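Local coordinates for acyltransferase (Actinoplanes teichomyceticus, PDB 4Q38), which transfers a long aliphatic acyl chain from acyl-coenzyme A to the amino sugar of teicoplanin-type glycopeptide antibiotics, at residues E307-Q310 and L314-A317; I319-L322 and H327-M330; E37-G42 and L86-E91; A75-P80 and H126-L131. All coordinates share one frame; numbering follows the deposited sequence.

Contact 1 (E307-Q310 and L314-A317); sequences ELPQ and LERA. With COA (coenzyme A), chain D.
Q310 and R316 show how a loop can be fastened to the helix that follows it, here at the adenosine end of the coenzyme A site in the GNAT-like domain. The polar links come first. R316 donates from NH1 to the backbone O of Q310 (3.2 Å, N-H...O 161°); the acceptor lies at the edge of the guanidinium, in its plane, while the donor sits above the carbonyl plane. The amide of Q310 folds back, its chain bent at chi2 (-78°), and NE2 gives a hydrogen bond to P309 O at 2.9 Å. From there it also makes a weak bond to E315 O on helix 313-323. The carboxylate of E315 turns to the intervening turn, accepting from S312 N and forming a salt bridge with R311.

Van der Waals packing fills in between these bonds. P309 O rests against E315 CB at 3.5 Å, and the proline CG meets E315 OE2 at 3.8 Å, the two side chains crossing at about a right angle. The aliphatic start of R316 lies against Q310, with CG 4.0 Å from Q310 CB.

Cofactor contacts fall to the first two residues of 314-317. L314 places CD2 3.6 Å from C5A of the adenine, and E315 brings CG to 3.8 Å from C2A; S312 and S313 add hydroxyl bonds to coenzyme A. The chemistry implies a division of labour: backbone carbonyls take the N-H groups of Q310 and R316, S312 N and R311 hold the carboxylate of E315, and the carbon parts of L314 and E315 pack against the base and, for L314, the ribose as well.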
loop_
_atom_site.group_PDB
_atom_site.type_symbol
_atom_site.label_atom_id
_atom_site.label_comp_id
_atom_site.label_asym_id
_atom_site.label_seq_id
_atom_site.Cartn_x
_atom_site.Cartn_y
_atom_site.Cartn_z
ATOM N N GLU A 307 8.168 0.488 -26.240
ATOM C CA GLU A 307 6.906 1.216 -26.330
ATOM C C GLU A 307 6.488 1.802 -24.981
ATOM O O GLU A 307 5.342 2.219 -24.799
ATOM C CB GLU A 307 5.809 0.336 -26.935
ATOM C CG GLU A 307 5.865 0.286 -28.456
ATOM C CD GLU A 307 4.922 -0.738 -29.060
ATOM O OE1 GLU A 307 5.265 -1.294 -30.128
ATOM O OE2 GLU A 307 3.844 -0.987 -28.476
ATOM N N LEU A 308 7.433 1.833 -24.042
ATOM C CA LEU A 308 7.259 2.549 -22.780
ATOM C C LEU A 308 7.785 3.976 -22.941
ATOM O O LEU A 308 8.678 4.210 -23.764
ATOM C CB LEU A 308 7.976 1.820 -21.634
ATOM C CG LEU A 308 7.396 0.478 -21.165
ATOM C CD1 LEU A 308 8.330 -0.221 -20.187
ATOM C CD2 LEU A 308 6.011 0.648 -20.555
ATOM N N PRO A 309 7.233 4.939 -22.172
ATOM C CA PRO A 309 7.687 6.331 -22.304
ATOM C C PRO A 309 9.183 6.530 -22.007
ATOM O O PRO A 309 9.789 5.737 -21.278
ATOM C CB PRO A 309 6.823 7.090 -21.285
ATOM C CG PRO A 309 6.243 6.050 -20.384
ATOM C CD PRO A 309 6.120 4.810 -21.212
ATOM N N GLN A 310 9.760 7.580 -22.582
ATOM C CA GLN A 310 11.187 7.866 -22.444
ATOM C C GLN A 310 11.409 9.350 -22.187
ATOM O O GLN A 310 12.432 9.914 -22.582
ATOM C CB GLN A 310 11.953 7.423 -23.699
ATOM C CG GLN A 310 11.896 5.931 -23.985
ATOM C CD GLN A 310 12.841 5.123 -23.110
ATOM O OE1 GLN A 310 14.017 4.956 -23.437
ATOM N NE2 GLN A 310 12.325 4.600 -22.000
ATOM N N LEU A 314 15.204 8.865 -15.754
ATOM C CA LEU A 314 15.034 7.558 -15.119
ATOM C C LEU A 314 14.323 6.549 -16.018
ATOM O O LEU A 314 14.702 5.375 -16.057
ATOM C CB LEU A 314 14.308 7.696 -13.775
ATOM C CG LEU A 314 13.950 6.431 -12.988
ATOM C CD1 LEU A 314 15.187 5.602 -12.680
ATOM C CD2 LEU A 314 13.232 6.839 -11.716
ATOM N N GLU A 315 13.290 7.004 -16.728
ATOM C CA GLU A 315 12.604 6.166 -17.715
ATOM C C GLU A 315 13.593 5.645 -18.762
ATOM O O GLU A 315 13.576 4.457 -19.103
ATOM C CB GLU A 315 11.470 6.937 -18.402
ATOM C CG GLU A 315 10.251 7.187 -17.521
ATOM C CD GLU A 315 9.261 8.168 -18.131
ATOM O OE1 GLU A 315 9.669 9.019 -18.957
ATOM O OE2 GLU A 315 8.064 8.098 -17.779
ATOM N N ARG A 316 14.455 6.534 -19.255
ATOM C CA ARG A 316 15.490 6.160 -20.238
ATOM C C ARG A 316 16.507 5.212 -19.607
ATOM O O ARG A 316 16.942 4.259 -20.239
ATOM C CB ARG A 316 16.175 7.405 -20.816
ATOM C CG ARG A 316 15.228 8.294 -21.619
ATOM C CD ARG A 316 15.922 9.423 -22.372
ATOM N NE ARG A 316 16.547 10.413 -21.493
ATOM C CZ ARG A 316 15.933 11.469 -20.961
ATOM N NH1 ARG A 316 14.643 11.698 -21.189
ATOM N NH2 ARG A 316 16.615 12.310 -20.191
ATOM N N ALA A 317 16.851 5.472 -18.344
ATOM C CA ALA A 317 17.781 4.637 -17.589
ATOM C C ALA A 317 17.295 3.206 -17.421
ATOM O O ALA A 317 18.027 2.259 -17.738
ATOM C CB ALA A 317 18.066 5.260 -16.228
HETATM N N1A COA D . 8.715 7.608 -13.010
HETATM C C2A COA D . 9.234 8.304 -14.041
HETATM N N3A COA D . 10.205 9.224 -13.904
HETATM C C4A COA D . 10.718 9.497 -12.676
HETATM C C5A COA D . 10.200 8.779 -11.499
HETATM C C6A COA D . 9.132 7.781 -11.733
HETATM N N6A COA D . 8.592 7.053 -10.725
HETATM N N7A COA D . 10.883 9.248 -10.439
HETATM C C8A COA D . 11.759 10.176 -10.888
HETATM N N9A COA D . 11.648 10.333 -12.222
HETATM C C1B COA D . 12.450 11.244 -13.073
HETATM C C2B COA D . 12.425 12.690 -12.612
HETATM O O2B COA D . 11.323 13.386 -13.186
HETATM C C3B COA D . 13.771 13.192 -13.092
HETATM O O3B COA D . 13.696 13.401 -14.504
HETATM P P3B COA D . 14.698 14.374 -15.325
HETATM O O7A COA D . 14.224 15.744 -14.946
HETATM O O8A COA D . 14.465 13.937 -16.746
HETATM O O9A COA D . 16.085 14.042 -14.829
HETATM C C4B COA D . 14.674 11.986 -12.853
HETATM O O4B COA D . 13.822 10.847 -12.997
HETATM C C5B COA D . 15.367 11.975 -11.487
HETATM O O5B COA D . 14.382 11.916 -10.440
HETATM P P1A COA D . 14.738 12.138 -8.892
HETATM O O1A COA D . 14.938 13.596 -8.578
HETATM O O2A COA D . 15.827 11.156 -8.550
HETATM O O3A COA D . 13.378 11.626 -8.170
HETATM P P2A COA D . 12.076 12.522 -7.863
HETATM O O4A COA D . 12.249 13.204 -6.533
HETATM O O5A COA D . 11.699 13.365 -9.053
HETATM O O6A COA D . 10.969 11.357 -7.741
HETATM C CBP COA D . 9.737 9.717 -6.381
HETATM C CCP COA D . 11.075 10.375 -6.706
HETATM C CDP COA D . 10.040 8.672 -5.320
HETATM C CEP COA D . 8.799 10.774 -5.834
HETATM C CAP COA D . 9.135 9.061 -7.647
HETATM O OAP COA D . 10.085 8.166 -8.228
HETATM C C9P COA D . 7.836 8.297 -7.464
HETATM O O9P COA D . 6.783 8.895 -7.335
HETATM N N8P COA D . 7.899 6.961 -7.490
HETATM C C7P COA D . 6.763 6.116 -7.163
HETATM C C6P COA D . 6.766 5.741 -5.682
HETATM C C5P COA D . 7.972 4.880 -5.342
HETATM O O5P COA D . 8.718 4.472 -6.226
HETATM N N4P COA D . 8.166 4.627 -4.045
HETATM C C3P COA D . 9.127 3.632 -3.579
HETATM C C2P COA D . 8.628 2.202 -3.722
HETATM S S1P COA D . 9.887 1.026 -3.121
#

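Contact 2 (I319-L322 and H327-M330); sequences IAHL and HWHM
H321 and W328 bring together the helix 313-323 and the loop that leads into strand 331-336, so that the chain folds back as a helix-loop-strand unit of the GNAT-like domain. H321 gives up the most surface. Its CG stands anti to the backbone N (chi1 -162°), which carries the imidazole off the helix and across one face of the indole. The rings are neither stacked nor edge-to-face: their planes meet at 41°, with the centroid of the imidazole 4.2 Å from that of the six-membered ring of W328. Between these two residues the nearest atoms are H321 CB and W328 CZ2, 3.3 Å apart. Y261, nearly perpendicular, also meets the imidazole.

W328 is buried and held at several points. Its CG is anti to the carbonyl carbon (chi1 -66°), and the indole lies back towards the helix, where NE1 bonds to the backbone O of V318, one residue before 319-322. The backbone N of W328 is bonded to D290 OD1 on helix 290-298, and the same helix packs I293 against the ring. The indole therefore has its rotation fixed at the N-H edge while H321 covers a face.

H327 takes part mainly through its backbone: its carbonyl O comes to the edge of the H321 ring, near the ring plane. Its CB is directed away from the helix, and ND1 is bonded to P284 O. A last apolar touch is made at the edge of the indole, where L322 CG sits 4.0 Å from W328 CD1.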
loop_
_atom_site.group_PDB
_atom_site.type_symbol
_atom_site.label_atom_id
_atom_site.label_comp_id
_atom_site.label_asym_id
_atom_site.label_seq_id
_atom_site.Cartn_x
_atom_site.Cartn_y
_atom_site.Cartn_z
ATOM N N ILE A 319 15.188 1.420 -19.040
ATOM C CA ILE A 319 15.112 0.686 -20.309
ATOM C C ILE A 319 16.504 0.427 -20.899
ATOM O O ILE A 319 16.803 -0.695 -21.317
ATOM C CB ILE A 319 14.186 1.403 -21.328
ATOM C CG1 ILE A 319 12.736 1.454 -20.808
ATOM C CG2 ILE A 319 14.249 0.747 -22.702
ATOM C CD1 ILE A 319 12.151 0.118 -20.390
ATOM N N ALA A 320 17.347 1.459 -20.916
ATOM C CA ALA A 320 18.734 1.318 -21.388
ATOM C C ALA A 320 19.446 0.165 -20.676
ATOM O O ALA A 320 19.994 -0.724 -21.321
ATOM C CB ALA A 320 19.498 2.621 -21.211
ATOM N N HIS A 321 19.406 0.174 -19.345
ATOM C CA HIS A 321 20.022 -0.870 -18.522
ATOM C C HIS A 321 19.517 -2.253 -18.863
ATOM O O HIS A 321 20.310 -3.195 -19.019
ATOM C CB HIS A 321 19.778 -0.554 -17.050
ATOM C CG HIS A 321 20.693 -1.277 -16.090
ATOM N ND1 HIS A 321 20.248 -2.226 -15.243
ATOM C CD2 HIS A 321 22.051 -1.124 -15.827
ATOM C CE1 HIS A 321 21.275 -2.670 -14.488
ATOM N NE2 HIS A 321 22.378 -1.995 -14.847
ATOM N N LEU A 322 18.195 -2.390 -18.985
ATOM C CA LEU A 322 17.580 -3.671 -19.325
ATOM C C LEU A 322 17.907 -4.125 -20.753
ATOM O O LEU A 322 18.175 -5.302 -20.978
ATOM C CB LEU A 322 16.058 -3.630 -19.118
ATOM C CG LEU A 322 15.515 -3.579 -17.684
ATOM C CD1 LEU A 322 14.046 -3.165 -17.672
ATOM C CD2 LEU A 322 15.711 -4.905 -16.972
ATOM N N HIS A 327 20.561 -6.001 -14.996
ATOM C CA HIS A 327 19.431 -6.149 -14.066
ATOM C C HIS A 327 19.449 -5.159 -12.935
ATOM O O HIS A 327 20.518 -4.756 -12.455
ATOM C CB HIS A 327 19.360 -7.571 -13.510
ATOM C CG HIS A 327 19.155 -8.631 -14.570
ATOM N ND1 HIS A 327 20.064 -9.598 -14.813
ATOM C CD2 HIS A 327 18.113 -8.836 -15.469
ATOM C CE1 HIS A 327 19.623 -10.386 -15.816
ATOM N NE2 HIS A 327 18.431 -9.918 -16.219
ATOM N N TRP A 328 18.249 -4.770 -12.507
ATOM C CA TRP A 328 18.049 -3.854 -11.386
ATOM C C TRP A 328 17.791 -4.635 -10.130
ATOM O O TRP A 328 17.164 -5.694 -10.175
ATOM C CB TRP A 328 16.879 -2.926 -11.673
ATOM C CG TRP A 328 17.103 -1.961 -12.818
ATOM C CD1 TRP A 328 16.558 -2.014 -14.101
ATOM C CD2 TRP A 328 17.935 -0.751 -12.809
ATOM N NE1 TRP A 328 16.981 -0.946 -14.860
ATOM C CE2 TRP A 328 17.813 -0.154 -14.144
ATOM C CE3 TRP A 328 18.738 -0.120 -11.859
ATOM C CZ2 TRP A 328 18.475 1.020 -14.490
ATOM C CZ3 TRP A 328 19.406 1.055 -12.222
ATOM C CH2 TRP A 328 19.274 1.614 -13.505
ATOM N N HIS A 329 18.263 -4.120 -8.993
ATOM C CA HIS A 329 18.151 -4.836 -7.726
ATOM C C HIS A 329 17.585 -3.988 -6.634
ATOM O O HIS A 329 17.982 -2.830 -6.456
ATOM C CB HIS A 329 19.512 -5.369 -7.280
ATOM C CG HIS A 329 20.283 -6.066 -8.374
ATOM N ND1 HIS A 329 19.816 -7.162 -9.005
ATOM C CD2 HIS A 329 21.523 -5.776 -8.949
ATOM C CE1 HIS A 329 20.706 -7.556 -9.941
ATOM N NE2 HIS A 329 21.751 -6.708 -9.905
ATOM N N MET A 330 16.655 -4.565 -5.877
ATOM C CA MET A 330 16.206 -3.951 -4.634
ATOM C C MET A 330 17.364 -3.981 -3.653
ATOM O O MET A 330 18.019 -5.009 -3.497
ATOM C CB MET A 330 15.031 -4.725 -4.039
ATOM C CG MET A 330 14.417 -4.052 -2.817
ATOM S SD MET A 330 13.163 -5.064 -1.997
ATOM C CE MET A 330 14.196 -6.232 -1.109
#

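Contact 3 (E37-G42 and L86-E91); sequences ELDELG and LWWLLE
L38, D39, W88 and L89 form a buried helix-helix contact in the helical N-terminal half of the protein, away from the cofactor. The short axes of 37-41 and 86-91 cross at 73° and come within 10.4 Å of each other, a separation bridged by large side chains. W88 and L38 carry the main packing. The CG of W88 is anti to its backbone N (chi1 -177°), and the far rim of the indole reaches the opposing helix, where L38 CB approaches CH2 obliquely. Beside this, methyl meets methyl: L89 leaves its helix pointing away from the other, but its end turns back, and CD1 comes to 3.6 Å from L38 CD1.

D39, polar and partly exposed, makes the outer edge. W88 CZ2 touches D39 CA at 3.8 Å and D39 OD1 at 3.7 Å, the aspartate lying at the ring's edge rather than over a face. R92, on the tryptophan's own helix, makes a cation-pi contact with the ring.

Helix 18-25 completes this packing, with V21 against W88 and L25 against L89, while F125 of helix 125-143 also packs on L89, and L38 runs on to T93 and A96 of helix 84-98.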
loop_
_atom_site.group_PDB
_atom_site.type_symbol
_atom_site.label_atom_id
_atom_site.label_comp_id
_atom_site.label_asym_id
_atom_site.label_seq_id
_atom_site.Cartn_x
_atom_site.Cartn_y
_atom_site.Cartn_z
ATOM N N GLU A 37 -10.629 -20.064 6.826
ATOM C CA GLU A 37 -10.197 -19.240 7.950
ATOM C C GLU A 37 -11.208 -18.126 8.218
ATOM O O GLU A 37 -11.555 -17.868 9.369
ATOM C CB GLU A 37 -8.795 -18.669 7.716
ATOM C CG GLU A 37 -8.210 -17.977 8.943
ATOM C CD GLU A 37 -6.864 -17.323 8.687
ATOM O OE1 GLU A 37 -6.249 -17.575 7.627
ATOM O OE2 GLU A 37 -6.416 -16.556 9.563
ATOM N N LEU A 38 -11.692 -17.482 7.154
ATOM C CA LEU A 38 -12.690 -16.422 7.306
ATOM C C LEU A 38 -14.032 -16.973 7.803
ATOM O O LEU A 38 -14.745 -16.305 8.549
ATOM C CB LEU A 38 -12.885 -15.648 5.999
ATOM C CG LEU A 38 -11.717 -14.812 5.449
ATOM C CD1 LEU A 38 -12.196 -13.876 4.350
ATOM C CD2 LEU A 38 -11.040 -14.011 6.548
ATOM N N ASP A 39 -14.374 -18.187 7.382
ATOM C CA ASP A 39 -15.596 -18.828 7.884
ATOM C C ASP A 39 -15.506 -19.049 9.395
ATOM O O ASP A 39 -16.430 -18.700 10.134
ATOM C CB ASP A 39 -15.874 -20.139 7.145
ATOM C CG ASP A 39 -17.228 -20.741 7.503
ATOM O OD1 ASP A 39 -18.216 -19.992 7.635
ATOM O OD2 ASP A 39 -17.302 -21.974 7.659
ATOM N N GLU A 40 -14.380 -19.593 9.857
ATOM C CA GLU A 40 -14.177 -19.812 11.295
ATOM C C GLU A 40 -14.119 -18.516 12.104
ATOM O O GLU A 40 -14.618 -18.460 13.230
ATOM C CB GLU A 40 -12.948 -20.680 11.544
ATOM C CG GLU A 40 -13.287 -22.161 11.574
ATOM C CD GLU A 40 -12.243 -23.028 10.901
ATOM O OE1 GLU A 40 -11.040 -22.688 10.974
ATOM O OE2 GLU A 40 -12.633 -24.054 10.296
ATOM N N LEU A 41 -13.526 -17.474 11.524
ATOM C CA LEU A 41 -13.502 -16.150 12.151
ATOM C C LEU A 41 -14.902 -15.557 12.326
ATOM O O LEU A 41 -15.198 -14.955 13.358
ATOM C CB LEU A 41 -12.634 -15.193 11.330
ATOM C CG LEU A 41 -12.401 -13.774 11.859
ATOM C CD1 LEU A 41 -11.656 -13.764 13.191
ATOM C CD2 LEU A 41 -11.641 -12.982 10.806
ATOM N N GLY A 42 -15.745 -15.713 11.304
ATOM C CA GLY A 42 -17.124 -15.226 11.349
ATOM C C GLY A 42 -17.271 -13.728 11.130
ATOM O O GLY A 42 -16.273 -13.025 10.927
ATOM N N LEU A 86 -20.498 -11.869 -2.081
ATOM C CA LEU A 86 -19.619 -10.720 -1.931
ATOM C C LEU A 86 -19.737 -10.113 -0.529
ATOM O O LEU A 86 -18.726 -9.764 0.090
ATOM C CB LEU A 86 -19.911 -9.682 -3.015
ATOM C CG LEU A 86 -18.814 -8.632 -3.222
ATOM C CD1 LEU A 86 -18.728 -8.238 -4.686
ATOM C CD2 LEU A 86 -19.051 -7.417 -2.343
ATOM N N TRP A 87 -20.967 -10.005 -0.025
ATOM C CA TRP A 87 -21.204 -9.441 1.301
ATOM C C TRP A 87 -20.616 -10.293 2.394
ATOM O O TRP A 87 -20.006 -9.767 3.331
ATOM C CB TRP A 87 -22.690 -9.181 1.563
ATOM C CG TRP A 87 -22.880 -8.135 2.634
ATOM C CD1 TRP A 87 -23.042 -8.341 4.001
ATOM C CD2 TRP A 87 -22.877 -6.675 2.466
ATOM N NE1 TRP A 87 -23.157 -7.145 4.669
ATOM C CE2 TRP A 87 -23.061 -6.106 3.809
ATOM C CE3 TRP A 87 -22.753 -5.810 1.376
ATOM C CZ2 TRP A 87 -23.126 -4.731 4.026
ATOM C CZ3 TRP A 87 -22.823 -4.424 1.609
ATOM C CH2 TRP A 87 -23.004 -3.902 2.904
ATOM N N TRP A 88 -20.790 -11.610 2.278
ATOM C CA TRP A 88 -20.201 -12.576 3.211
ATOM C C TRP A 88 -18.719 -12.328 3.354
ATOM O O TRP A 88 -18.186 -12.264 4.469
ATOM C CB TRP A 88 -20.448 -13.991 2.699
ATOM C CG TRP A 88 -19.960 -15.117 3.588
ATOM C CD1 TRP A 88 -20.697 -15.820 4.543
ATOM C CD2 TRP A 88 -18.625 -15.745 3.601
ATOM N NE1 TRP A 88 -19.934 -16.791 5.133
ATOM C CE2 TRP A 88 -18.682 -16.803 4.620
ATOM C CE3 TRP A 88 -17.431 -15.539 2.903
ATOM C CZ2 TRP A 88 -17.582 -17.605 4.913
ATOM C CZ3 TRP A 88 -16.328 -16.352 3.210
ATOM C CH2 TRP A 88 -16.404 -17.363 4.188
ATOM N N LEU A 89 -18.057 -12.162 2.214
ATOM C CA LEU A 89 -16.607 -11.954 2.154
ATOM C C LEU A 89 -16.176 -10.576 2.668
ATOM O O LEU A 89 -15.148 -10.454 3.331
ATOM C CB LEU A 89 -16.122 -12.155 0.724
ATOM C CG LEU A 89 -14.612 -12.221 0.524
ATOM C CD1 LEU A 89 -14.038 -13.440 1.230
ATOM C CD2 LEU A 89 -14.297 -12.246 -0.957
ATOM N N LEU A 90 -16.962 -9.554 2.356
ATOM C CA LEU A 90 -16.712 -8.197 2.828
ATOM C C LEU A 90 -16.718 -8.095 4.356
ATOM O O LEU A 90 -15.849 -7.451 4.937
ATOM C CB LEU A 90 -17.740 -7.231 2.232
ATOM C CG LEU A 90 -17.797 -5.800 2.769
ATOM C CD1 LEU A 90 -16.536 -5.021 2.411
ATOM C CD2 LEU A 90 -19.046 -5.106 2.235
ATOM N N GLU A 91 -17.702 -8.726 4.992
ATOM C CA GLU A 91 -17.816 -8.735 6.451
ATOM C C GLU A 91 -16.616 -9.393 7.115
ATOM O O GLU A 91 -16.046 -8.847 8.059
ATOM C CB GLU A 91 -19.068 -9.503 6.887
ATOM C CG GLU A 91 -20.380 -8.818 6.572
ATOM C CD GLU A 91 -21.557 -9.575 7.149
ATOM O OE1 GLU A 91 -21.728 -10.771 6.823
ATOM O OE2 GLU A 91 -22.311 -8.962 7.927
#

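Contact 4 (A75-P80 and H126-L131); sequences AAAPDP and HVYVFL
Y128 pushes its ring from helix 125-143 against P78 and the two alanines before it, a case of a tyrosine seated on the chain that leaves helix 67-76 in the helical N-terminal domain. The tight part is a CH-pi contact: P78 CD stands 3.5 Å from the centroid of the Y128 ring and only 10° off its normal, over the middle of one face. In the tyrosine, CG is anti to the carbonyl carbon (chi1 -59°), and CB leaves the helix toward 75-80, bringing the ring face under P78 CD. Beside the proline, A77 lies obliquely to the ring, its CB 3.9 Å from Y128 CE1. The backbone of A76 comes nearest the hydroxyl at its C atom, 3.3 Å from Y128 OH, with CB farther off. P78 also packs against L50, D83 and L86.

The looser side runs out at both ends of 75-80. A75 points away from the tyrosine, and P80 packs on W87 instead. D79, next to P80, is engaged in its own turn, OD2 bonding to the backbone N of D81 and R82. P78 and Y128 are buried, A76 and A77 only partly so, and A75 and P80 are exposed. A77 N approaches the phenol at too poor an angle to bond. The polar end of the tyrosine is satisfied one turn back in helix 67-76, where Y128 OH donates to the backbone O of I73.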
loop_
_atom_site.group_PDB
_atom_site.type_symbol
_atom_site.label_atom_id
_atom_site.label_comp_id
_atom_site.label_asym_id
_atom_site.label_seq_id
_atom_site.Cartn_x
_atom_site.Cartn_y
_atom_site.Cartn_z
ATOM N N ALA A 75 -21.944 4.148 -7.038
ATOM C CA ALA A 75 -22.971 3.568 -7.903
ATOM C C ALA A 75 -23.034 2.050 -7.765
ATOM O O ALA A 75 -24.116 1.467 -7.743
ATOM C CB ALA A 75 -22.729 3.963 -9.354
ATOM N N ALA A 76 -21.875 1.415 -7.647
ATOM C CA ALA A 76 -21.802 -0.046 -7.655
ATOM C C ALA A 76 -21.825 -0.712 -6.283
ATOM O O ALA A 76 -21.755 -1.937 -6.202
ATOM C CB ALA A 76 -20.578 -0.498 -8.430
ATOM N N ALA A 77 -21.928 0.080 -5.217
ATOM C CA ALA A 77 -21.872 -0.451 -3.849
ATOM C C ALA A 77 -22.765 -1.674 -3.691
ATOM O O ALA A 77 -23.936 -1.647 -4.082
ATOM C CB ALA A 77 -22.220 0.620 -2.826
ATOM N N PRO A 78 -22.201 -2.767 -3.150
ATOM C CA PRO A 78 -22.944 -4.007 -3.055
ATOM C C PRO A 78 -24.066 -3.973 -2.016
ATOM O O PRO A 78 -24.120 -3.075 -1.166
ATOM C CB PRO A 78 -21.873 -5.022 -2.659
ATOM C CG PRO A 78 -20.874 -4.206 -1.901
ATOM C CD PRO A 78 -20.809 -2.929 -2.684
ATOM N N ASP A 79 -24.949 -4.959 -2.117
ATOM C CA ASP A 79 -26.119 -5.081 -1.268
ATOM C C ASP A 79 -26.109 -6.471 -0.623
ATOM O O ASP A 79 -25.820 -7.453 -1.307
ATOM C CB ASP A 79 -27.368 -4.898 -2.140
ATOM C CG ASP A 79 -28.636 -5.204 -1.404
ATOM O OD1 ASP A 79 -29.185 -4.289 -0.757
ATOM O OD2 ASP A 79 -29.076 -6.364 -1.472
ATOM N N PRO A 80 -26.434 -6.564 0.688
ATOM C CA PRO A 80 -26.456 -7.861 1.385
ATOM C C PRO A 80 -27.336 -8.924 0.716
ATOM O O PRO A 80 -27.016 -10.109 0.773
ATOM C CB PRO A 80 -27.040 -7.516 2.767
ATOM C CG PRO A 80 -26.781 -6.067 2.950
ATOM C CD PRO A 80 -26.819 -5.453 1.580
ATOM N N HIS A 126 -12.154 -4.151 -2.531
ATOM C CA HIS A 126 -11.258 -3.737 -1.448
ATOM C C HIS A 126 -11.347 -2.280 -1.116
ATOM O O HIS A 126 -10.918 -1.844 -0.044
ATOM C CB HIS A 126 -9.839 -4.178 -1.778
ATOM C CG HIS A 126 -9.691 -5.671 -1.769
ATOM N ND1 HIS A 126 -9.780 -6.392 -0.634
ATOM C CD2 HIS A 126 -9.510 -6.585 -2.806
ATOM C CE1 HIS A 126 -9.650 -7.704 -0.927
ATOM N NE2 HIS A 126 -9.477 -7.820 -2.251
ATOM N N VAL A 127 -11.921 -1.497 -2.021
ATOM C CA VAL A 127 -12.314 -0.136 -1.660
ATOM C C VAL A 127 -13.452 -0.176 -0.626
ATOM O O VAL A 127 -13.444 0.597 0.356
ATOM C CB VAL A 127 -12.727 0.681 -2.902
ATOM C CG1 VAL A 127 -13.191 2.078 -2.502
ATOM C CG2 VAL A 127 -11.570 0.766 -3.884
ATOM N N TYR A 128 -14.426 -1.071 -0.835
ATOM C CA TYR A 128 -15.528 -1.230 0.138
ATOM C C TYR A 128 -15.004 -1.734 1.480
ATOM O O TYR A 128 -15.442 -1.275 2.532
ATOM C CB TYR A 128 -16.640 -2.156 -0.395
ATOM C CG TYR A 128 -17.236 -1.648 -1.684
ATOM C CD1 TYR A 128 -17.841 -0.389 -1.743
ATOM C CD2 TYR A 128 -17.152 -2.396 -2.849
ATOM C CE1 TYR A 128 -18.355 0.101 -2.930
ATOM C CE2 TYR A 128 -17.662 -1.916 -4.048
ATOM C CZ TYR A 128 -18.260 -0.670 -4.076
ATOM O OH TYR A 128 -18.762 -0.182 -5.250
ATOM N N VAL A 129 -14.064 -2.678 1.430
ATOM C CA VAL A 129 -13.358 -3.106 2.642
ATOM C C VAL A 129 -12.755 -1.899 3.349
ATOM O O VAL A 129 -12.951 -1.734 4.557
ATOM C CB VAL A 129 -12.239 -4.132 2.361
ATOM C CG1 VAL A 129 -11.480 -4.452 3.649
ATOM C CG2 VAL A 129 -12.811 -5.419 1.794
ATOM N N PHE A 130 -12.043 -1.055 2.592
ATOM C CA PHE A 130 -11.374 0.108 3.168
ATOM C C PHE A 130 -12.409 1.051 3.803
ATOM O O PHE A 130 -12.263 1.445 4.960
ATOM C CB PHE A 130 -10.551 0.843 2.092
ATOM C CG PHE A 130 -9.546 1.836 2.635
ATOM C CD1 PHE A 130 -9.950 3.074 3.143
ATOM C CD2 PHE A 130 -8.179 1.549 2.592
ATOM C CE1 PHE A 130 -9.017 3.991 3.622
ATOM C CE2 PHE A 130 -7.244 2.457 3.072
ATOM C CZ PHE A 130 -7.659 3.682 3.579
ATOM N N LEU A 131 -13.455 1.391 3.041
ATOM C CA LEU A 131 -14.528 2.275 3.530
ATOM C C LEU A 131 -15.190 1.736 4.804
ATOM O O LEU A 131 -15.470 2.488 5.735
ATOM C CB LEU A 131 -15.601 2.484 2.446
ATOM C CG LEU A 131 -15.168 3.211 1.168
ATOM C CD1 LEU A 131 -16.291 3.289 0.143
ATOM C CD2 LEU A 131 -14.624 4.598 1.480
#

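Overall arrangement
The four contacts fall into two pairs, one in each half of the protein. Contacts 1 and 2 share helix 313-323 and lie 12 Å apart between centres, where Q310 NE2 packs on I319 CG1 at 3.4 Å. Contact 1 is the more polar and more open of the two, bordering coenzyme A; contact 2 is chiefly aromatic. Contacts 3 and 4, about 14 Å apart between centres, touch through L86, W87 and L90 of helix 84-98, which meet P78, Y128 and V129. Of these, contact 3 is the buried one, methyl and indole packing between helices, and contact 4 seats one ring on the chain after helix 67-76, partly exposed apart from P78. The halves stay distinct: contacts 1 and 3 have centres about 43 Å apart.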